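Local coordinates for protein arginine kinase (Cydia pomonella granulosis virus, PDB 6VVG) that probably phosphorylates proteins on serine or threonine using ATP, being a viral protein kinase that functions as a side-to-side dimer, at residues V167-F172 against E188-S193. Sequence-based numbering, arbitrary orientation.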
loop_
_atom_site.group_PDB
_atom_site.type_symbol
_atom_site.label_atom_id
_atom_site.label_comp_id
_atom_site.label_asym_id
_atom_site.label_seq_id
_atom_site.Cartn_x
_atom_site.Cartn_y
_atom_site.Cartn_z
ATOM N N VAL A 167 -2.321 8.095 -0.288
ATOM C CA VAL A 167 -2.519 9.536 -0.200
ATOM C C VAL A 167 -1.172 10.240 -0.238
ATOM O O VAL A 167 -0.230 9.858 0.466
ATOM C CB VAL A 167 -3.291 9.887 1.081
ATOM C CG1 VAL A 167 -3.302 11.393 1.311
ATOM C CG2 VAL A 167 -4.708 9.334 1.018
ATOM N N GLY A 168 -1.074 11.276 -1.070
ATOM C CA GLY A 168 0.097 12.126 -1.111
ATOM C C GLY A 168 1.076 11.840 -2.232
ATOM O O GLY A 168 1.986 12.651 -2.450
ATOM N N THR A 169 0.919 10.732 -2.946
ATOM C CA THR A 169 1.837 10.386 -4.017
ATOM C C THR A 169 1.462 11.110 -5.305
ATOM O O THR A 169 0.317 11.533 -5.480
ATOM C CB THR A 169 1.832 8.879 -4.245
ATOM O OG1 THR A 169 0.500 8.437 -4.540
ATOM C CG2 THR A 169 2.346 8.158 -3.006
ATOM N N PRO A 170 2.417 11.278 -6.220
ATOM C CA PRO A 170 2.110 11.975 -7.480
ATOM C C PRO A 170 1.055 11.225 -8.280
ATOM O O PRO A 170 1.113 10.002 -8.427
ATOM C CB PRO A 170 3.458 12.009 -8.215
ATOM C CG PRO A 170 4.506 11.821 -7.129
ATOM C CD PRO A 170 3.842 10.907 -6.114
ATOM N N SER A 171 0.099 11.968 -8.819
ATOM C CA SER A 171 -0.986 11.352 -9.566
ATOM C C SER A 171 -0.680 11.341 -11.062
ATOM O O SER A 171 0.138 12.114 -11.565
ATOM C CB SER A 171 -2.302 12.088 -9.314
ATOM O OG SER A 171 -2.276 13.380 -9.896
ATOM N N PHE A 172 -1.354 10.433 -11.766
ATOM C CA PHE A 172 -1.336 10.358 -13.218
ATOM C C PHE A 172 -2.754 10.035 -13.673
ATOM O O PHE A 172 -3.642 9.752 -12.862
ATOM C CB PHE A 172 -0.323 9.319 -13.728
ATOM C CG PHE A 172 -0.438 7.976 -13.070
ATOM C CD1 PHE A 172 -0.081 7.798 -11.742
ATOM C CD2 PHE A 172 -0.890 6.882 -13.787
ATOM C CE1 PHE A 172 -0.191 6.558 -11.141
ATOM C CE2 PHE A 172 -0.997 5.639 -13.194
ATOM C CZ PHE A 172 -0.649 5.478 -11.869
ATOM N N GLU A 188 -2.737 17.116 -9.196
ATOM C CA GLU A 188 -2.478 17.199 -7.768
ATOM C C GLU A 188 -2.227 15.801 -7.208
ATOM O O GLU A 188 -2.589 14.787 -7.812
ATOM C CB GLU A 188 -3.649 17.859 -7.040
ATOM C CG GLU A 188 -3.845 19.327 -7.371
ATOM C CD GLU A 188 -4.741 20.040 -6.367
ATOM O OE1 GLU A 188 -4.969 19.502 -5.264
ATOM O OE2 GLU A 188 -5.225 21.140 -6.689
ATOM N N ALA A 189 -1.596 15.752 -6.036
ATOM C CA ALA A 189 -1.336 14.473 -5.386
ATOM C C ALA A 189 -2.644 13.739 -5.104
ATOM O O ALA A 189 -3.697 14.352 -4.910
ATOM C CB ALA A 189 -0.565 14.685 -4.084
ATOM N N TYR A 190 -2.574 12.407 -5.097
ATOM C CA TYR A 190 -3.733 11.603 -4.732
ATOM C C TYR A 190 -4.239 12.017 -3.356
ATOM O O TYR A 190 -3.463 12.131 -2.403
ATOM C CB TYR A 190 -3.373 10.117 -4.750
ATOM C CG TYR A 190 -3.259 9.557 -6.150
ATOM C CD1 TYR A 190 -4.327 9.631 -7.039
ATOM C CD2 TYR A 190 -2.087 8.961 -6.586
ATOM C CE1 TYR A 190 -4.228 9.131 -8.323
ATOM C CE2 TYR A 190 -1.977 8.452 -7.869
ATOM C CZ TYR A 190 -3.048 8.547 -8.734
ATOM O OH TYR A 190 -2.947 8.043 -10.012
ATOM N N GLN A 191 -5.545 12.253 -3.257
ATOM C CA GLN A 191 -6.136 12.767 -2.031
ATOM C C GLN A 191 -7.578 12.297 -1.946
ATOM O O GLN A 191 -8.172 11.874 -2.942
ATOM C CB GLN A 191 -6.062 14.297 -1.978
ATOM C CG GLN A 191 -6.398 14.976 -3.297
ATOM C CD GLN A 191 -6.196 16.481 -3.253
ATOM O OE1 GLN A 191 -7.048 17.219 -2.757
ATOM N NE2 GLN A 191 -5.066 16.942 -3.778
ATOM N N THR A 192 -8.135 12.366 -0.735
ATOM C CA THR A 192 -9.500 11.890 -0.531
ATOM C C THR A 192 -10.491 12.641 -1.409
ATOM O O THR A 192 -11.508 12.071 -1.822
ATOM C CB THR A 192 -9.900 12.020 0.941
ATOM O OG1 THR A 192 -9.745 13.378 1.372
ATOM C CG2 THR A 192 -9.045 11.111 1.815
ATOM N N SER A 193 -10.218 13.913 -1.707
ATOM C CA SER A 193 -11.149 14.697 -2.510
ATOM C C SER A 193 -11.355 14.084 -3.890
ATOM O O SER A 193 -12.416 14.270 -4.497
ATOM C CB SER A 193 -10.655 16.141 -2.635
ATOM O OG SER A 193 -9.515 16.236 -3.471
#
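Y190 and S171 meet with two torsions at work: CG of Y190 lies anti to its own carbonyl carbon (chi1 -75°), which brings the phenol ring against the CB of S171, while S171 holds OG between its backbone N and carbonyl carbon (chi1 69°), turned to E188 O. The CB of S171 sits over the centre of the tyrosine ring, 3.7 Å from the centroid, in a CH-pi contact, and its OG donates to E188 O at a short 2.5 Å. Serine suits this place, being small enough to fit against the ring yet able to reach a main-chain carbonyl. At the ring's edge, in plane, OG1 of T169 lies 3.3 Å from Y190 CD2; the same hydroxyl is hydrogen-bonded to I166 O. Y190 OH lies over one face of the F172 ring, 3.3 Å from F172 CE1, and accepts a long, weak bond from F172 N; its stronger polar partner is D174 OD1. Tyrosine thus combines a broad apolar face with a polar tip.

Two backbone bonds join the two segments: G168 N gives to Y190 O (2.9 Å) and Y190 N to T169 O (3.0 Å). G168 has phi 100°, where a side chain would press on the preceding carbonyl, so glycine suits this positive phi. A189 offers just a methyl to the carbonyl oxygens of G168 and T169, letting the backbones come close.

Together these residues join the kinase activation segment, just after strand 165-166, whose R165 also touches Y190 and F172, to the link between helix 182-185 and helix 192-208. V167 O accepts a hydrogen bond from N136 ND2 of the second subunit, placing the contact beside both the dimer partner and the start of helix 192-208.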